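PDB 3E48: putative nucleoside-diphosphate-sugar epimerase from Staphylococcus aureus subsp. aureus, which is of unknown function but probably binds NAD(P)H on a Rossmann-type fold and may act on nucleotide-linked sugars. Local coordinates for residues Ile169-Arg174 / Ser245-Gly250; Asp145-Tyr150 / Leu160-Gly165; Asn175-Gly180 / Tyr195-Tyr200; Gly10-His15 / Val138-Tyr143; Ala208-Glu213 / Gln271-Phe276. All blocks are in the same frame, centred on the assembly; numbering follows the deposited sequence.

Contact 1 (Ile169-Arg174 / Ser245-Gly250)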
# COMPACT_ATOMS: atom_id res chain seq x y z
N ILE B 169 19.03 -5.25 -9.41
CA ILE B 169 18.49 -4.09 -8.70
C ILE B 169 18.76 -2.81 -9.47
O ILE B 169 19.89 -2.56 -9.90
CB ILE B 169 19.11 -3.95 -7.29
CG1 ILE B 169 18.69 -5.13 -6.40
CG2 ILE B 169 18.66 -2.65 -6.64
CD1 ILE B 169 19.44 -5.23 -5.10
N ASN B 170 17.73 -2.00 -9.65
CA ASN B 170 17.93 -0.75 -10.37
C ASN B 170 18.40 0.33 -9.41
O ASN B 170 17.82 0.54 -8.33
CB ASN B 170 16.66 -0.32 -11.09
CG ASN B 170 16.91 0.82 -12.06
OD1 ASN B 170 16.93 1.98 -11.66
ND2 ASN B 170 17.13 0.48 -13.32
N TYR B 171 19.47 1.01 -9.81
CA TYR B 171 20.12 2.06 -9.04
C TYR B 171 20.12 3.40 -9.77
O TYR B 171 20.12 3.44 -10.99
CB TYR B 171 21.59 1.71 -8.80
CG TYR B 171 21.85 0.69 -7.73
CD1 TYR B 171 22.07 1.08 -6.41
CD2 TYR B 171 21.94 -0.67 -8.04
CE1 TYR B 171 22.38 0.15 -5.43
CE2 TYR B 171 22.25 -1.61 -7.06
CZ TYR B 171 22.47 -1.19 -5.76
OH TYR B 171 22.78 -2.11 -4.78
N ILE B 172 20.16 4.48 -9.00
CA ILE B 172 20.18 5.83 -9.55
C ILE B 172 20.78 6.78 -8.50
O ILE B 172 20.61 6.57 -7.30
CB ILE B 172 18.75 6.28 -9.97
CG1 ILE B 172 18.79 7.66 -10.62
CG2 ILE B 172 17.82 6.29 -8.75
CD1 ILE B 172 17.46 8.08 -11.23
N THR B 173 21.48 7.82 -8.95
CA THR B 173 22.09 8.77 -8.01
C THR B 173 21.04 9.72 -7.45
O THR B 173 19.98 9.92 -8.05
CB THR B 173 23.18 9.65 -8.67
OG1 THR B 173 22.59 10.49 -9.66
CG2 THR B 173 24.26 8.79 -9.30
N ARG B 174 21.33 10.31 -6.30
CA ARG B 174 20.41 11.27 -5.72
C ARG B 174 20.40 12.48 -6.65
O ARG B 174 19.36 13.10 -6.85
CB ARG B 174 20.86 11.72 -4.32
CG ARG B 174 20.76 10.65 -3.25
CD ARG B 174 20.60 11.27 -1.88
NE ARG B 174 20.55 10.25 -0.84
CZ ARG B 174 21.62 9.75 -0.24
NH1 ARG B 174 22.84 10.17 -0.56
NH2 ARG B 174 21.48 8.80 0.68
N SER B 245 15.48 -7.00 4.27
CA SER B 245 14.25 -7.19 3.51
C SER B 245 14.29 -6.45 2.18
O SER B 245 13.64 -6.84 1.21
CB SER B 245 13.03 -6.72 4.33
OG SER B 245 12.91 -5.31 4.36
N MSE B 246 15.07 -5.37 2.13
CA MSE B 246 15.19 -4.59 0.91
C MSE B 246 15.92 -5.44 -0.14
O MSE B 246 15.46 -5.56 -1.28
CB MSE B 246 15.95 -3.29 1.18
CG MSE B 246 15.93 -2.29 0.04
SE MSE B 246 16.57 -0.55 0.61
CE MSE B 246 18.46 -0.97 0.66
N TYR B 247 17.05 -6.03 0.23
CA TYR B 247 17.78 -6.86 -0.72
C TYR B 247 17.02 -8.15 -1.00
O TYR B 247 17.15 -8.73 -2.08
CB TYR B 247 19.19 -7.12 -0.20
CG TYR B 247 19.98 -5.83 -0.20
CD1 TYR B 247 20.37 -5.24 -1.40
CD2 TYR B 247 20.23 -5.14 0.99
CE1 TYR B 247 20.97 -3.98 -1.43
CE2 TYR B 247 20.83 -3.88 0.97
CZ TYR B 247 21.20 -3.31 -0.24
OH TYR B 247 21.75 -2.05 -0.27
N HIS B 248 16.21 -8.59 -0.05
CA HIS B 248 15.42 -9.80 -0.24
C HIS B 248 14.41 -9.52 -1.36
O HIS B 248 14.12 -10.39 -2.19
CB HIS B 248 14.70 -10.18 1.05
CG HIS B 248 13.93 -11.46 0.96
ND1 HIS B 248 14.47 -12.63 0.48
CD2 HIS B 248 12.65 -11.75 1.31
CE1 HIS B 248 13.56 -13.59 0.53
NE2 HIS B 248 12.45 -13.08 1.03
N ALA B 249 13.88 -8.30 -1.39
CA ALA B 249 12.94 -7.93 -2.44
C ALA B 249 13.69 -7.99 -3.77
O ALA B 249 13.11 -8.33 -4.80
CB ALA B 249 12.40 -6.52 -2.19
N GLY B 250 14.98 -7.67 -3.74
CA GLY B 250 15.78 -7.72 -4.94
C GLY B 250 15.98 -9.15 -5.40
O GLY B 250 16.03 -9.44 -6.60
O HOH W 1 23.22 -0.88 -2.11
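I169 presses the end of its side chain against the ring of Y247, and this apolar touch carries most of the contact between strand 169-172 and helix 245-250. The methyl I169 CD1 reaches Y247 CD1 at 3.8 Å. It arrives at the edge of the ring, near its plane, and the two side chains cross at about a right angle. With chi1 at -67°, I169 CG1 stands anti to the carbonyl carbon and chi2 is extended, which carries CD1 outward to the helix. The same branch passes over G250: I169 CG1 lies 4.2 Å from G250 CA, and the missing side chain lets the strand come close, with I169 CA and G250 CA 5.9 Å apart. The axes of these short segments come no nearer than 10.0 Å, their directions 119° apart.

Beside the apolar touch runs a polar link. Y171 meets the Y247 ring at its edge, Y171 OH being 4.2 Å from Y247 CE1, and one water joins the two phenols. Its oxygen is 2.6 Å from Y247 OH and 3.0 Å from Y171 OH, in the plane of both rings, a bridge between the hydroxyls of two buried tyrosines.

The result is plain packing of a helix against the sheet. Strand 168-172 is bonded through its backbone to strand 134-143 and to strand 194-203, where N170 OD1 also receives G199 N. Past the strand, the side chain of T173 caps helix 174-186, while the ring of Y247 in helix 239-251 stacks on Y162.

Contact 2 (Asp145-Tyr150 / Leu160-Gly165)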
# COMPACT_ATOMS: atom_id res chain seq x y z
N ASP B 145 24.52 6.52 -4.18
CA ASP B 145 25.36 7.23 -3.23
C ASP B 145 25.95 6.44 -2.06
O ASP B 145 27.15 6.52 -1.81
CB ASP B 145 24.60 8.47 -2.73
CG ASP B 145 24.14 9.36 -3.87
OD1 ASP B 145 23.30 8.92 -4.68
OD2 ASP B 145 24.62 10.51 -3.96
N PRO B 146 25.13 5.67 -1.33
CA PRO B 146 25.62 4.88 -0.19
C PRO B 146 26.80 3.96 -0.51
O PRO B 146 27.58 3.60 0.38
CB PRO B 146 24.38 4.10 0.24
CG PRO B 146 23.27 5.04 -0.10
CD PRO B 146 23.67 5.51 -1.48
N LEU B 147 26.94 3.58 -1.77
CA LEU B 147 28.02 2.68 -2.17
C LEU B 147 29.41 3.27 -1.94
O LEU B 147 30.35 2.53 -1.66
CB LEU B 147 27.86 2.27 -3.63
CG LEU B 147 26.61 1.43 -3.94
CD1 LEU B 147 26.49 1.19 -5.43
CD2 LEU B 147 26.70 0.11 -3.18
N LYS B 148 29.55 4.59 -2.06
CA LYS B 148 30.87 5.20 -1.87
C LYS B 148 31.43 5.02 -0.47
O LYS B 148 32.54 4.52 -0.30
CB LYS B 148 30.83 6.69 -2.25
CG LYS B 148 30.74 6.95 -3.74
CD LYS B 148 30.89 8.43 -4.05
CE LYS B 148 30.97 8.67 -5.55
NZ LYS B 148 31.15 10.11 -5.89
N PRO B 149 30.69 5.44 0.57
CA PRO B 149 31.19 5.29 1.94
C PRO B 149 31.29 3.84 2.39
O PRO B 149 31.96 3.52 3.38
CB PRO B 149 30.17 6.06 2.78
CG PRO B 149 29.65 7.09 1.81
CD PRO B 149 29.48 6.29 0.55
N TYR B 150 30.63 2.95 1.66
CA TYR B 150 30.62 1.54 1.99
C TYR B 150 31.81 0.78 1.40
O TYR B 150 32.21 -0.25 1.93
CB TYR B 150 29.29 0.93 1.51
CG TYR B 150 29.04 -0.51 1.90
CD1 TYR B 150 29.35 -0.98 3.18
CD2 TYR B 150 28.43 -1.39 1.01
CE1 TYR B 150 29.05 -2.29 3.56
CE2 TYR B 150 28.12 -2.69 1.38
CZ TYR B 150 28.43 -3.14 2.65
OH TYR B 150 28.12 -4.43 2.99
N LEU B 160 31.05 -8.75 -1.73
CA LEU B 160 29.80 -8.01 -1.72
C LEU B 160 28.85 -9.04 -1.09
O LEU B 160 28.68 -10.13 -1.64
CB LEU B 160 29.35 -7.70 -3.15
CG LEU B 160 28.06 -6.88 -3.29
CD1 LEU B 160 28.28 -5.48 -2.71
CD2 LEU B 160 27.67 -6.79 -4.76
N ILE B 161 28.26 -8.70 0.05
CA ILE B 161 27.39 -9.64 0.75
C ILE B 161 25.88 -9.44 0.72
O ILE B 161 25.15 -10.16 1.41
CB ILE B 161 27.82 -9.74 2.24
CG1 ILE B 161 27.61 -8.39 2.93
CG2 ILE B 161 29.28 -10.16 2.33
CD1 ILE B 161 27.92 -8.41 4.41
N TYR B 162 25.40 -8.47 -0.06
CA TYR B 162 23.97 -8.23 -0.15
C TYR B 162 23.22 -9.53 -0.46
O TYR B 162 23.50 -10.20 -1.45
CB TYR B 162 23.65 -7.21 -1.24
CG TYR B 162 24.18 -5.81 -1.00
CD1 TYR B 162 24.04 -5.18 0.24
CD2 TYR B 162 24.75 -5.08 -2.04
CE1 TYR B 162 24.45 -3.86 0.43
CE2 TYR B 162 25.16 -3.76 -1.86
CZ TYR B 162 25.00 -3.16 -0.63
OH TYR B 162 25.38 -1.84 -0.48
N PRO B 163 22.25 -9.90 0.40
CA PRO B 163 21.47 -11.13 0.19
C PRO B 163 20.39 -10.90 -0.86
O PRO B 163 19.20 -10.93 -0.56
CB PRO B 163 20.88 -11.39 1.57
CG PRO B 163 20.63 -9.99 2.08
CD PRO B 163 21.91 -9.27 1.68
N ALA B 164 20.83 -10.65 -2.09
CA ALA B 164 19.91 -10.38 -3.19
C ALA B 164 19.84 -11.50 -4.21
O ALA B 164 19.29 -11.33 -5.29
CB ALA B 164 20.31 -9.08 -3.87
N GLY B 165 20.41 -12.66 -3.87
CA GLY B 165 20.39 -13.78 -4.79
C GLY B 165 20.93 -13.41 -6.16
O GLY B 165 21.95 -12.72 -6.27
O HOH W 2 27.30 -5.97 0.71
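Y150 OH comes up beside the I161 side chain, 4.0 Å from I161 CG1, and it is held by two polar partners. One is a water, 2.9 Å from Y150 OH and in the plane of its ring. The other is the hydroxyl of Y233. The same water accepts from the backbone, its oxygen 3.0 Å from I161 N. That water oxygen also rests over the centre of one face of the Y162 ring, 3.3 Å above the ring plane. It thus links the helix to the loop.

The rings themselves slide past one another in opposite senses, with centroids 5.8 Å apart and planes at 34°, an oblique pairing. Its close point is Y162 OH, 3.4 Å from Y150 CE2. Y150 has CG anti to its own backbone N (chi1 -174°), an extended start that sends the ring from the helix across to the loop. L147 adds a methyl: L147 CD2 is 3.6 Å from Y162 OH, at the edge of that ring and near its plane.

Helix 147-157 is in this way fastened to the loop that follows strand 159-160, where P163 centres an inverse gamma turn. L147 also packs on L273 of helix 273-277 and on L207 of helix 204-215, while Y162 packs on M204 of that same helix and on F229 of helix 226-231.

Contact 3 (Asn175-Gly180 / Tyr195-Tyr200)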
# COMPACT_ATOMS: atom_id res chain seq x y z
N ASN B 175 21.56 12.81 -7.21
CA ASN B 175 21.64 13.94 -8.12
C ASN B 175 20.64 13.78 -9.27
O ASN B 175 19.93 14.72 -9.62
CB ASN B 175 23.05 14.08 -8.69
CG ASN B 175 23.15 15.19 -9.72
OD1 ASN B 175 22.90 16.36 -9.41
ND2 ASN B 175 23.52 14.84 -10.95
N ASP B 176 20.57 12.58 -9.85
CA ASP B 176 19.65 12.34 -10.95
C ASP B 176 18.18 12.34 -10.51
O ASP B 176 17.31 12.79 -11.26
CB ASP B 176 19.98 11.02 -11.66
CG ASP B 176 21.21 11.14 -12.55
OD1 ASP B 176 21.59 12.27 -12.91
OD2 ASP B 176 21.79 10.09 -12.91
N ILE B 177 17.91 11.85 -9.31
CA ILE B 177 16.54 11.86 -8.82
C ILE B 177 16.14 13.32 -8.70
O ILE B 177 15.07 13.73 -9.14
CB ILE B 177 16.43 11.18 -7.44
CG1 ILE B 177 16.62 9.68 -7.59
CG2 ILE B 177 15.07 11.50 -6.79
CD1 ILE B 177 16.78 8.94 -6.29
N ALA B 178 17.03 14.12 -8.11
CA ALA B 178 16.76 15.54 -7.95
C ALA B 178 16.54 16.23 -9.29
O ALA B 178 15.67 17.09 -9.41
CB ALA B 178 17.90 16.21 -7.19
N ARG B 179 17.32 15.87 -10.31
CA ARG B 179 17.14 16.50 -11.62
C ARG B 179 15.74 16.20 -12.17
O ARG B 179 15.09 17.07 -12.75
CB ARG B 179 18.21 16.04 -12.61
CG ARG B 179 19.62 16.47 -12.23
CD ARG B 179 20.65 15.83 -13.16
NE ARG B 179 20.53 16.31 -14.53
CZ ARG B 179 21.11 15.73 -15.58
NH1 ARG B 179 21.85 14.65 -15.41
NH2 ARG B 179 20.95 16.24 -16.79
N GLY B 180 15.29 14.96 -11.97
CA GLY B 180 13.97 14.59 -12.45
C GLY B 180 12.88 15.34 -11.70
O GLY B 180 11.90 15.80 -12.30
N TYR B 195 5.32 8.69 -12.05
CA TYR B 195 6.64 8.54 -12.64
C TYR B 195 7.55 7.58 -11.89
O TYR B 195 7.39 7.36 -10.69
CB TYR B 195 7.35 9.91 -12.69
CG TYR B 195 6.68 10.93 -13.58
CD1 TYR B 195 6.78 10.84 -14.97
CD2 TYR B 195 5.93 11.97 -13.04
CE1 TYR B 195 6.15 11.77 -15.80
CE2 TYR B 195 5.29 12.90 -13.85
CZ TYR B 195 5.40 12.79 -15.23
OH TYR B 195 4.75 13.69 -16.05
N LEU B 196 8.50 7.02 -12.62
CA LEU B 196 9.51 6.15 -12.03
C LEU B 196 10.84 6.70 -12.51
O LEU B 196 11.09 6.77 -13.71
CB LEU B 196 9.37 4.70 -12.52
CG LEU B 196 10.55 3.79 -12.15
CD1 LEU B 196 10.73 3.68 -10.63
CD2 LEU B 196 10.30 2.42 -12.76
N LEU B 197 11.68 7.13 -11.58
CA LEU B 197 12.99 7.65 -11.94
C LEU B 197 13.97 6.51 -11.72
O LEU B 197 14.34 6.19 -10.59
CB LEU B 197 13.34 8.87 -11.06
CG LEU B 197 12.39 10.06 -11.23
CD1 LEU B 197 12.84 11.22 -10.35
CD2 LEU B 197 12.38 10.50 -12.70
N SER B 198 14.37 5.88 -12.82
CA SER B 198 15.29 4.75 -12.77
C SER B 198 16.62 5.09 -13.45
O SER B 198 16.69 5.99 -14.29
CB SER B 198 14.66 3.54 -13.45
OG SER B 198 14.37 3.80 -14.82
N GLY B 199 17.67 4.38 -13.06
CA GLY B 199 18.99 4.61 -13.64
C GLY B 199 19.44 3.38 -14.41
O GLY B 199 19.16 3.25 -15.60
N TYR B 200 20.16 2.48 -13.74
CA TYR B 200 20.62 1.25 -14.38
C TYR B 200 20.45 0.05 -13.46
O TYR B 200 20.64 0.15 -12.25
CB TYR B 200 22.10 1.37 -14.78
CG TYR B 200 22.38 2.53 -15.70
CD1 TYR B 200 22.69 3.79 -15.19
CD2 TYR B 200 22.28 2.38 -17.09
CE1 TYR B 200 22.88 4.88 -16.03
CE2 TYR B 200 22.47 3.47 -17.94
CZ TYR B 200 22.77 4.71 -17.40
OH TYR B 200 22.93 5.79 -18.23
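Helix 174-186 lies on the central sheet of the Rossmann-type fold, and here it meets strand 194-203 through L197 and I177. The strand, parallel to strand 134-143, bears a classic beta bulge where G199 and Y200 both face Y171; L197 sits just before it and points at the helix. Its methyl L197 CD1 does all the touching. With CG anti to the carbonyl carbon (chi1 -63°) and an extended chi2, the isobutyl group reaches straight to the helix backbone. L197 CD1 is 3.6 Å from the carbonyl oxygen I177 O and meets the branch methyl I177 CG2 at 4.2 Å.

Along the helix, R179 NH1 forms a weak, long salt bridge to D176 OD1 at 3.5 Å; R179 NH2 has a second carboxylate in D268, while D176 OD2 takes the backbone N of Q271. I177 itself also packs on M140 and Y143 of the neighbouring strand and on L12 of helix 11-22, so helices 174-186 and 11-22 meet over the same strand. One turn past I177 the helix offers no side chain at all, and L197 CD1 settles against the bare G180 CA at 4.1 Å.

Contact 4 (Gly10-His15 / Val138-Tyr143)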
# COMPACT_ATOMS: atom_id res chain seq x y z
N GLY B 10 17.69 17.10 4.24
CA GLY B 10 18.10 15.71 4.15
C GLY B 10 19.01 15.51 2.96
O GLY B 10 19.26 16.45 2.21
N HIS B 11 19.52 14.30 2.77
CA HIS B 11 20.41 14.04 1.65
C HIS B 11 19.77 14.39 0.31
O HIS B 11 20.32 15.18 -0.46
CB HIS B 11 20.85 12.57 1.63
CG HIS B 11 21.76 12.21 2.76
ND1 HIS B 11 22.95 12.86 2.99
CD2 HIS B 11 21.66 11.26 3.72
CE1 HIS B 11 23.55 12.32 4.03
NE2 HIS B 11 22.79 11.35 4.50
N LEU B 12 18.61 13.81 0.03
CA LEU B 12 17.94 14.11 -1.23
C LEU B 12 17.45 15.56 -1.27
O LEU B 12 17.59 16.24 -2.29
CB LEU B 12 16.77 13.15 -1.47
CG LEU B 12 15.92 13.45 -2.71
CD1 LEU B 12 16.76 13.33 -3.97
CD2 LEU B 12 14.75 12.48 -2.76
N GLY B 13 16.88 16.02 -0.17
CA GLY B 13 16.38 17.39 -0.12
C GLY B 13 17.42 18.45 -0.42
O GLY B 13 17.12 19.48 -1.04
N THR B 14 18.65 18.21 0.02
CA THR B 14 19.74 19.16 -0.21
C THR B 14 20.01 19.26 -1.71
O THR B 14 20.19 20.36 -2.24
CB THR B 14 21.01 18.72 0.56
OG1 THR B 14 20.75 18.79 1.97
CG2 THR B 14 22.18 19.61 0.23
N HIS B 15 20.02 18.12 -2.39
CA HIS B 15 20.22 18.10 -3.84
C HIS B 15 19.14 18.92 -4.53
O HIS B 15 19.44 19.79 -5.35
CB HIS B 15 20.17 16.66 -4.37
CG HIS B 15 21.44 15.89 -4.18
ND1 HIS B 15 22.52 16.04 -5.02
CD2 HIS B 15 21.80 15.00 -3.24
CE1 HIS B 15 23.50 15.26 -4.60
NE2 HIS B 15 23.09 14.61 -3.52
N VAL B 138 5.94 10.36 -7.63
CA VAL B 138 7.25 10.08 -8.21
C VAL B 138 7.93 8.94 -7.47
O VAL B 138 8.26 9.07 -6.30
CB VAL B 138 8.15 11.33 -8.13
CG1 VAL B 138 9.50 11.05 -8.80
CG2 VAL B 138 7.46 12.51 -8.78
N ARG B 139 8.14 7.81 -8.14
CA ARG B 139 8.80 6.69 -7.50
C ARG B 139 10.27 6.69 -7.88
O ARG B 139 10.61 6.91 -9.04
CB ARG B 139 8.11 5.38 -7.91
CG ARG B 139 6.68 5.28 -7.36
CD ARG B 139 5.84 4.20 -8.03
NE ARG B 139 6.30 2.85 -7.73
CZ ARG B 139 6.92 2.06 -8.59
NH1 ARG B 139 7.15 2.48 -9.83
NH2 ARG B 139 7.30 0.84 -8.22
N MSE B 140 11.15 6.46 -6.91
CA MSE B 140 12.58 6.45 -7.20
C MSE B 140 13.21 5.08 -6.99
O MSE B 140 12.74 4.29 -6.15
CB MSE B 140 13.30 7.50 -6.34
CG MSE B 140 13.29 7.19 -4.85
SE MSE B 140 13.97 8.67 -3.77
CE MSE B 140 12.71 8.53 -2.32
N ALA B 141 14.26 4.80 -7.75
CA ALA B 141 15.00 3.54 -7.63
C ALA B 141 15.96 3.67 -6.45
O ALA B 141 15.91 4.67 -5.73
CB ALA B 141 15.75 3.25 -8.93
N MSE B 142 16.83 2.68 -6.26
CA MSE B 142 17.77 2.69 -5.13
C MSE B 142 18.97 3.63 -5.28
O MSE B 142 19.64 3.64 -6.31
CB MSE B 142 18.28 1.26 -4.88
CG MSE B 142 19.04 1.08 -3.57
SE MSE B 142 19.68 -0.74 -3.30
CE MSE B 142 17.98 -1.64 -3.08
N TYR B 143 19.25 4.42 -4.24
CA TYR B 143 20.37 5.36 -4.29
C TYR B 143 21.72 4.69 -4.53
O TYR B 143 22.05 3.68 -3.90
CB TYR B 143 20.51 6.14 -2.98
CG TYR B 143 19.31 6.94 -2.55
CD1 TYR B 143 18.70 7.85 -3.41
CD2 TYR B 143 18.83 6.85 -1.24
CE1 TYR B 143 17.64 8.64 -2.99
CE2 TYR B 143 17.78 7.64 -0.80
CZ TYR B 143 17.19 8.53 -1.68
OH TYR B 143 16.15 9.33 -1.25
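L12 on the first turn of helix 11-22 reaches to M140 and Y143 of strand 134-143, a helix-on-sheet contact of the Rossmann fold. The helix follows the glycine-rich TGATGHLG segment, whose GxxGxxG pattern includes G10 and G13; in relatives this turn lies at the dinucleotide phosphates, and the same role is probable here.

L12 meets its two partners in different ways. Toward M140, a selenomethionine, the two side chains run tip to tip, L12 CD2 being 4.0 Å from M140 SE. Toward Y143 the leucine instead crosses at about a right angle: the phenol oxygen comes in against its flank, Y143 OH being 3.8 Å from L12 CD2 and 3.9 Å from L12 CB. Only the hydroxyl end of Y143 meets the leucine; the ring itself lies farther back. L12 leaves the helix with CG anti to its backbone N (chi1 175°), which aims the isobutyl group at the sheet. M140 starts with CG between its backbone N and carbonyl carbon (chi1 67°), and its chain bends at chi3, leaving SE as the atom nearest the leucine.

I104 of strand 100-106 packs on both L12 and M140, and R174 makes a cation-pi contact with the Y143 ring. Behind L12 the helix start is fixed by G10, its N-cap residue, whose carbonyl oxygen accepts two donors from opposite faces of its plane: T14 N at 2.9 Å from G10 O, and T14 OG1 at 2.8 Å from G10 O, the latter 35° above the carbonyl plane.

Contact 5 (Ala208-Glu213 / Gln271-Phe276); sequences AAILSE and QTLQSF
I210 drives both of its branches into helix 273-276, one at L273 and one at Q274. Its chi1 of -62° sets CG2 anti to the backbone N and CG1 beside it. The branch methyl I210 CG2 then meets L273 CG at 3.8 Å, while chi2, also near -60°, turns the other methyl to Q274, I210 CD1 being 3.5 Å from Q274 CG. That is a tight fit for two carbons. L273 offers its CG and CD2 end from an extended start, CG anti to the backbone N. Q274 is folded instead: its chain bends at chi2 (88°), setting CG and then CD against I210 CD1, with the amide O and N slightly farther off. The contact is apolar at I210 and L273 and reaches the surface at the glutamine.

Each helix has a local side-chain bond. T272 is the N-cap of its helix, T272 OG1 accepting from S275 N at 3.0 Å, and S212 OG donates to A208 O at 2.7 Å, back along its own turn.

Helix 204-215 is thus joined to the short helix 273-277, and through L211 it also packs on L151 and L154 of helix 147-157. Y202 of strand 194-203 accepts from L273 N through its hydroxyl and touches Q274.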
# COMPACT_ATOMS: atom_id res chain seq x y z
N ALA B 208 29.61 -6.07 -8.16
CA ALA B 208 30.90 -6.40 -7.57
C ALA B 208 32.04 -6.09 -8.54
O ALA B 208 33.09 -5.57 -8.13
CB ALA B 208 30.93 -7.87 -7.16
N ALA B 209 31.85 -6.40 -9.81
CA ALA B 209 32.87 -6.15 -10.83
C ALA B 209 33.13 -4.65 -10.97
O ALA B 209 34.27 -4.22 -11.12
CB ALA B 209 32.43 -6.74 -12.17
N ILE B 210 32.06 -3.85 -10.92
CA ILE B 210 32.17 -2.40 -11.01
C ILE B 210 32.98 -1.85 -9.83
O ILE B 210 33.91 -1.06 -10.01
CB ILE B 210 30.78 -1.72 -10.98
CG1 ILE B 210 29.94 -2.17 -12.17
CG2 ILE B 210 30.94 -0.20 -11.00
CD1 ILE B 210 30.49 -1.71 -13.49
N LEU B 211 32.59 -2.26 -8.63
CA LEU B 211 33.26 -1.82 -7.42
C LEU B 211 34.71 -2.28 -7.39
O LEU B 211 35.59 -1.57 -6.89
CB LEU B 211 32.51 -2.35 -6.19
CG LEU B 211 31.05 -1.89 -6.08
CD1 LEU B 211 30.33 -2.68 -4.98
CD2 LEU B 211 31.00 -0.40 -5.79
N SER B 212 34.97 -3.47 -7.94
CA SER B 212 36.32 -4.01 -7.98
C SER B 212 37.26 -3.16 -8.83
O SER B 212 38.33 -2.75 -8.38
CB SER B 212 36.31 -5.44 -8.52
OG SER B 212 35.66 -6.33 -7.62
N GLU B 213 36.87 -2.90 -10.07
CA GLU B 213 37.70 -2.11 -10.97
C GLU B 213 37.78 -0.64 -10.55
O GLU B 213 38.73 0.06 -10.89
CB GLU B 213 37.18 -2.22 -12.41
CG GLU B 213 35.70 -1.94 -12.56
CD GLU B 213 35.22 -2.11 -13.99
OE1 GLU B 213 35.74 -1.41 -14.89
OE2 GLU B 213 34.31 -2.94 -14.21
N GLN B 271 23.33 8.98 -14.86
CA GLN B 271 24.74 8.68 -14.63
C GLN B 271 24.92 7.23 -14.20
O GLN B 271 24.21 6.73 -13.33
CB GLN B 271 25.31 9.60 -13.56
CG GLN B 271 26.81 9.48 -13.41
CD GLN B 271 27.39 10.42 -12.38
OE1 GLN B 271 28.59 10.70 -12.38
NE2 GLN B 271 26.54 10.92 -11.49
N THR B 272 25.87 6.55 -14.83
CA THR B 272 26.17 5.15 -14.52
C THR B 272 26.92 5.07 -13.20
O THR B 272 27.48 6.06 -12.73
CB THR B 272 27.09 4.53 -15.58
OG1 THR B 272 28.36 5.18 -15.54
CG2 THR B 272 26.49 4.68 -16.96
N LEU B 273 26.94 3.88 -12.60
CA LEU B 273 27.66 3.71 -11.34
C LEU B 273 29.16 3.95 -11.55
O LEU B 273 29.82 4.60 -10.74
CB LEU B 273 27.43 2.31 -10.76
CG LEU B 273 28.19 1.96 -9.48
CD1 LEU B 273 27.91 3.00 -8.39
CD2 LEU B 273 27.77 0.58 -9.01
N GLN B 274 29.68 3.43 -12.66
CA GLN B 274 31.10 3.58 -12.99
C GLN B 274 31.48 5.06 -13.00
O GLN B 274 32.50 5.46 -12.43
CB GLN B 274 31.40 2.98 -14.37
CG GLN B 274 30.95 1.54 -14.58
CD GLN B 274 29.52 1.43 -15.10
OE1 GLN B 274 28.56 1.66 -14.37
NE2 GLN B 274 29.38 1.07 -16.37
N SER B 275 30.67 5.86 -13.68
CA SER B 275 30.89 7.29 -13.78
C SER B 275 30.78 7.97 -12.42
O SER B 275 31.58 8.84 -12.08
CB SER B 275 29.87 7.90 -14.74
OG SER B 275 29.98 9.31 -14.78
N PHE B 276 29.78 7.56 -11.65
CA PHE B 276 29.55 8.12 -10.33
C PHE B 276 30.75 7.91 -9.41
O PHE B 276 31.17 8.82 -8.70
CB PHE B 276 28.30 7.49 -9.71
CG PHE B 276 28.01 7.96 -8.31
CD1 PHE B 276 27.74 9.30 -8.06
CD2 PHE B 276 28.01 7.06 -7.25
CE1 PHE B 276 27.47 9.73 -6.76
CE2 PHE B 276 27.74 7.48 -5.95
CZ PHE B 276 27.47 8.83 -5.71

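Contact 4 closes first along the chain, then contact 2; contact 3 is nested within the loop that contact 1 closes, and contacts 1 and 5 cross. Contacts 1, 3 and 4 reach one sheet, through strands 168-172, 194-203 and 134-143, with the centres of contacts 3 and 4 about 8 Å apart. Contacts 1 and 2, about 9 Å between centres, touch through R174 N bonded to D145 OD1. Centre to centre, contact 5 lies about 12 Å from contact 2, which it touches, and about 20 Å from contact 4. The series thus runs from the probable dinucleotide-binding helix start, across the sheet, to the outlying helices.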